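Alpha-amylase (Eisenia fetida, PDB 6M4K) probably hydrolyses internal alpha-1,4-glucosidic linkages of starch-like polysaccharides, as a calcium- and chloride-dependent, cold-active enzyme of glycoside hydrolase family 13. Local coordinates at residues A[303-307]-A[343-348]; A[59-64]-A[360-364]. One frame throughout, in Å; residues are numbered along the deposited sequence. Where two conformers were deposited one is given.

Interaction 1 (A[303-307]-A[343-348]); sequences DNQRG and MSSYNW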
# COMPACT_ATOMS: atom_id res chain seq x y z
N ASP A 303 4.38 -6.66 -4.60
CA ASP A 303 5.00 -7.97 -4.51
C ASP A 303 3.97 -9.08 -4.62
O ASP A 303 4.14 -10.01 -5.42
CB ASP A 303 5.68 -8.16 -3.15
CG ASP A 303 6.98 -7.43 -3.03
OD1 ASP A 303 7.74 -7.38 -4.02
OD2 ASP A 303 7.25 -6.94 -1.91
N ASN A 304 2.92 -9.02 -3.80
CA ASN A 304 2.00 -10.14 -3.77
C ASN A 304 1.00 -10.15 -4.92
O ASN A 304 0.43 -11.20 -5.19
CB ASN A 304 1.39 -10.34 -2.37
CG ASN A 304 0.43 -9.24 -1.95
OD1 ASN A 304 -0.09 -8.48 -2.78
ND2 ASN A 304 0.14 -9.18 -0.65
N GLN A 305 0.83 -9.03 -5.64
CA GLN A 305 0.06 -9.14 -6.88
C GLN A 305 0.82 -9.90 -7.96
O GLN A 305 0.23 -10.25 -8.99
CB GLN A 305 -0.41 -7.77 -7.40
CG GLN A 305 0.69 -6.88 -7.97
CD GLN A 305 0.22 -5.57 -8.60
OE1 GLN A 305 0.99 -4.93 -9.32
NE2 GLN A 305 -1.03 -5.16 -8.34
N ARG A 306 2.11 -10.15 -7.75
CA ARG A 306 2.95 -10.97 -8.62
C ARG A 306 3.13 -12.38 -8.08
O ARG A 306 4.01 -13.11 -8.56
CB ARG A 306 4.31 -10.31 -8.85
CG ARG A 306 4.19 -9.10 -9.76
CD ARG A 306 5.38 -8.11 -9.73
NE ARG A 306 5.11 -7.16 -10.79
CZ ARG A 306 4.22 -6.18 -10.71
NH1 ARG A 306 3.62 -5.90 -9.55
NH2 ARG A 306 3.96 -5.43 -11.77
N GLY A 307 2.33 -12.78 -7.09
CA GLY A 307 2.34 -14.14 -6.61
C GLY A 307 3.38 -14.46 -5.57
O GLY A 307 3.58 -15.63 -5.25
N MET A 343 -3.47 0.03 -3.77
CA MET A 343 -2.51 -0.18 -4.84
C MET A 343 -2.98 0.51 -6.12
O MET A 343 -4.18 0.59 -6.41
CB MET A 343 -2.40 -1.69 -5.09
CG MET A 343 -1.43 -2.10 -6.19
SD MET A 343 0.23 -1.58 -5.75
CE MET A 343 1.07 -1.99 -7.29
N SER A 344 -2.03 1.02 -6.89
CA SER A 344 -2.30 1.51 -8.24
C SER A 344 -1.26 0.89 -9.17
O SER A 344 -0.06 1.11 -8.99
CB SER A 344 -2.28 3.04 -8.32
OG SER A 344 -2.92 3.46 -9.51
N SER A 345 -1.73 0.10 -10.14
CA SER A 345 -0.90 -0.86 -10.85
C SER A 345 -0.72 -0.52 -12.32
O SER A 345 -1.44 0.30 -12.90
CB SER A 345 -1.55 -2.25 -10.79
OG SER A 345 -1.89 -2.59 -9.47
N TYR A 346 0.23 -1.23 -12.92
CA TYR A 346 0.31 -1.32 -14.37
C TYR A 346 0.07 -2.76 -14.81
O TYR A 346 0.28 -3.71 -14.07
CB TYR A 346 1.65 -0.78 -14.89
CG TYR A 346 2.91 -1.50 -14.41
CD1 TYR A 346 3.29 -2.71 -14.97
CD2 TYR A 346 3.73 -0.94 -13.42
CE1 TYR A 346 4.44 -3.35 -14.56
CE2 TYR A 346 4.88 -1.57 -13.01
CZ TYR A 346 5.25 -2.78 -13.59
OH TYR A 346 6.41 -3.39 -13.19
N ASN A 347 -0.35 -2.90 -16.07
CA ASN A 347 -0.56 -4.21 -16.67
C ASN A 347 0.76 -4.80 -17.14
O ASN A 347 1.69 -4.08 -17.51
CB ASN A 347 -1.52 -4.06 -17.85
CG ASN A 347 -2.24 -5.34 -18.20
OD1 ASN A 347 -2.10 -6.36 -17.53
ND2 ASN A 347 -3.03 -5.29 -19.27
N TRP A 348 0.84 -6.12 -17.12
CA TRP A 348 2.01 -6.82 -17.63
C TRP A 348 1.55 -8.20 -18.06
O TRP A 348 0.46 -8.64 -17.70
CB TRP A 348 3.13 -6.89 -16.57
CG TRP A 348 2.97 -7.99 -15.55
CD1 TRP A 348 3.55 -9.24 -15.57
CD2 TRP A 348 2.19 -7.94 -14.34
NE1 TRP A 348 3.18 -9.96 -14.45
CE2 TRP A 348 2.34 -9.18 -13.69
CE3 TRP A 348 1.39 -6.96 -13.74
CZ2 TRP A 348 1.72 -9.47 -12.48
CZ3 TRP A 348 0.77 -7.25 -12.53
CH2 TRP A 348 0.94 -8.50 -11.92
O HOH W 1 1.69 -3.56 -11.63

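Interaction 2 (A[59-64]-A[360-364]); sequences PPYPWW and DWVGP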
# COMPACT_ATOMS: atom_id res chain seq x y z
N PRO A 59 17.13 -9.31 -16.97
CA PRO A 59 16.21 -8.99 -18.08
C PRO A 59 16.08 -7.46 -18.23
O PRO A 59 16.60 -6.72 -17.40
CB PRO A 59 14.90 -9.62 -17.62
CG PRO A 59 14.93 -9.47 -16.12
CD PRO A 59 16.39 -9.65 -15.73
N PRO A 60 15.42 -6.98 -19.29
CA PRO A 60 15.50 -5.54 -19.58
C PRO A 60 14.61 -4.70 -18.67
O PRO A 60 13.39 -4.63 -18.83
CB PRO A 60 15.07 -5.46 -21.05
CG PRO A 60 14.29 -6.68 -21.30
CD PRO A 60 14.89 -7.74 -20.43
N TYR A 61 15.26 -4.00 -17.73
CA TYR A 61 14.68 -2.95 -16.88
C TYR A 61 13.51 -3.46 -16.05
O TYR A 61 12.41 -2.92 -16.14
CB TYR A 61 14.32 -1.74 -17.74
CG TYR A 61 15.48 -1.34 -18.65
CD1 TYR A 61 16.57 -0.67 -18.13
CD2 TYR A 61 15.48 -1.67 -20.00
CE1 TYR A 61 17.64 -0.29 -18.94
CE2 TYR A 61 16.55 -1.31 -20.83
CZ TYR A 61 17.62 -0.62 -20.29
OH TYR A 61 18.69 -0.25 -21.09
N PRO A 62 13.72 -4.49 -15.23
CA PRO A 62 12.63 -5.01 -14.39
C PRO A 62 12.24 -4.01 -13.30
O PRO A 62 13.02 -3.14 -12.92
CB PRO A 62 13.27 -6.26 -13.78
CG PRO A 62 14.72 -5.90 -13.66
CD PRO A 62 15.02 -5.09 -14.91
N TRP A 63 11.03 -4.19 -12.76
CA TRP A 63 10.63 -3.31 -11.65
C TRP A 63 11.56 -3.50 -10.46
O TRP A 63 11.87 -2.52 -9.76
CB TRP A 63 9.17 -3.57 -11.23
CG TRP A 63 8.95 -4.93 -10.70
CD1 TRP A 63 8.63 -6.04 -11.43
CD2 TRP A 63 9.08 -5.36 -9.34
NE1 TRP A 63 8.54 -7.13 -10.60
CE2 TRP A 63 8.81 -6.74 -9.31
CE3 TRP A 63 9.39 -4.70 -8.14
CZ2 TRP A 63 8.84 -7.49 -8.13
CZ3 TRP A 63 9.43 -5.45 -6.97
CH2 TRP A 63 9.15 -6.82 -6.97
N TRP A 64 12.06 -4.71 -10.24
CA TRP A 64 12.78 -4.99 -9.01
C TRP A 64 14.18 -4.38 -8.96
O TRP A 64 14.81 -4.40 -7.90
CB TRP A 64 12.78 -6.48 -8.67
CG TRP A 64 13.10 -7.43 -9.77
CD1 TRP A 64 12.21 -8.24 -10.41
CD2 TRP A 64 14.39 -7.73 -10.32
NE1 TRP A 64 12.85 -9.02 -11.33
CE2 TRP A 64 14.19 -8.73 -11.31
CE3 TRP A 64 15.68 -7.26 -10.08
CZ2 TRP A 64 15.24 -9.26 -12.05
CZ3 TRP A 64 16.73 -7.79 -10.84
CH2 TRP A 64 16.49 -8.79 -11.81
N ASP A 360 6.99 -12.13 -14.11
CA ASP A 360 6.79 -11.28 -12.95
C ASP A 360 7.86 -10.22 -12.79
O ASP A 360 7.75 -9.39 -11.88
CB ASP A 360 6.64 -12.11 -11.66
CG ASP A 360 7.86 -12.96 -11.33
OD1 ASP A 360 8.90 -12.87 -12.02
OD2 ASP A 360 7.79 -13.73 -10.34
N TRP A 361 8.87 -10.21 -13.66
CA TRP A 361 9.94 -9.23 -13.63
C TRP A 361 9.60 -7.98 -14.43
O TRP A 361 10.26 -6.95 -14.25
CB TRP A 361 11.21 -9.85 -14.22
CG TRP A 361 11.03 -10.39 -15.63
CD1 TRP A 361 10.67 -11.66 -15.99
CD2 TRP A 361 11.20 -9.66 -16.85
NE1 TRP A 361 10.61 -11.77 -17.37
CE2 TRP A 361 10.93 -10.56 -17.92
CE3 TRP A 361 11.56 -8.35 -17.15
CZ2 TRP A 361 11.01 -10.16 -19.26
CZ3 TRP A 361 11.64 -7.96 -18.49
CH2 TRP A 361 11.37 -8.87 -19.52
N VAL A 362 8.59 -8.04 -15.29
CA VAL A 362 8.39 -6.99 -16.28
C VAL A 362 8.15 -5.66 -15.59
O VAL A 362 7.34 -5.56 -14.65
CB VAL A 362 7.25 -7.38 -17.24
CG1 VAL A 362 6.87 -6.20 -18.12
CG2 VAL A 362 7.67 -8.59 -18.10
N GLY A 363 8.87 -4.63 -16.03
CA GLY A 363 8.75 -3.30 -15.50
C GLY A 363 7.56 -2.54 -16.05
O GLY A 363 6.71 -3.08 -16.78
N PRO A 364 7.47 -1.26 -15.71
CA PRO A 364 6.31 -0.46 -16.09
C PRO A 364 6.24 -0.24 -17.59
O PRO A 364 7.21 -0.53 -18.32
CB PRO A 364 6.57 0.88 -15.37
CG PRO A 364 8.04 0.93 -15.23
CD PRO A 364 8.45 -0.47 -14.96
O HOH W 2 10.59 -4.42 -18.27
O HOH W 3 9.83 -1.57 -18.08
O HOH W 4 11.47 -11.68 -11.40

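Interaction 1 (A[303-307]-A[343-348])
OE1 of Gln305 is gripped twice, by Arg306 NH1 and by water 1, which donates to it and links it across the contact by accepting from Tyr346 N at 3.0 Å. The arginine bond, 2.8 Å from NH1 to OE1, lies on a lone pair in the carbonyl plane but is bent, OE1 being tilted from the guanidinium plane. Water 1 also accepts from Arg306 NH2 at 2.9 Å. The other arm of the amide makes the direct bond between 303-307 and 343-348: Gln305 NE2 donates to Ser345 OG at 2.9 Å, almost straight (175°) and in the amide plane. CG of Gln305 lies between its own backbone N and carbonyl carbon (chi1 71°), and the extended chain beyond carries the amide to Ser345. Asp300 takes a further bond from NE2, while Ser345 OG is held most strongly by Glu385. Met343 closes over the amide from the strand end, its CE 3.6 Å from Gln305 OE1.

The Arg306 guanidinium also packs against the aromatic residues. It lies flat on Trp348, planes 22° apart, with CZ 4.1 Å from the centroid of the six-membered ring, a cation-pi stack. NH2 approaches Tyr346 obliquely, 3.5 Å from CZ. Trp348 is anchored through NE1 to Asp357, and Gln305 O meets its CH2 at the ring edge. A glutamine suits this place because its flat amide both accepts and donates. The buried arginine cation is probably stabilised by amide, water and His302 oxygens and by the pi faces of Trp348 and Trp63, with no ion pair across the contact.

Interaction 2 (A[59-64]-A[360-364])
Trp63 gives both of its N-H groups to the backbone of 360-364. NE1 donates to Asp360 O at 2.7 Å, the oxygen lying in the indole plane and the nitrogen in the carbonyl plane, while the backbone N reaches Trp361 O at a longer 3.2 Å, tilted out of that carbonyl's plane. Two successive carbonyls thus serve one residue. CG of Trp63 lies between its backbone N and carbonyl carbon (chi1 64°), which brings NE1 to Asp360 O, and that bond fixes the rotation of the indole.

Waters join several of the other polar atoms. Gly363 N donates to water 2 at 2.8 Å, and that water can in turn donate to Pro60 O. Water 4 links Asp360 OD1 to Trp64 NE1, weakly at the tryptophan end; OD2 of the same carboxylate is held by His308, and Val362 O by Tyr346. Glycine at 363 lets the two backbones come close, Tyr61 O, itself bonded to Arg77, lying 3.7 Å from Gly363 CA.

The apolar part centres on Trp361. Pro59 CB sits over one face, a CH-pi contact 3.7 Å from the centroid of the six-membered ring, with Val362 CG2 over the opposite face. Pro60 CD lies above the CZ3-CH2 end of the ring, on the side of Pro59, and Trp64 NE1 comes within 3.4 Å of Trp361 CB. Rigid prolines, with no N-H to satisfy, suit a loop pressed against an indole. Joining the loops that follow barrel strands 44-47 and 339-344, the arrangement belongs to the C-terminal rim of a TIM barrel, where family 13 enzymes build their substrate cleft.

How the interactions relate
Interactions 1 and 2 lie with their centres 12 Å apart and share a seam of aromatic and polar groups. Tyr346 of interaction 1 probably donates through OH to Val362 O of interaction 2 at 2.8 Å, and the same hydroxyl packs on Trp63 CB. Trp63 in turn receives Arg306 in a cation-pi contact and is approached by the side chain of Asp303. Along the chain, interaction 1 is nested within the loop closed by interaction 2. Together they tie loops following the second, seventh and eighth barrel strands, away from the calcium site, at the barrel end where family 13 active sites open.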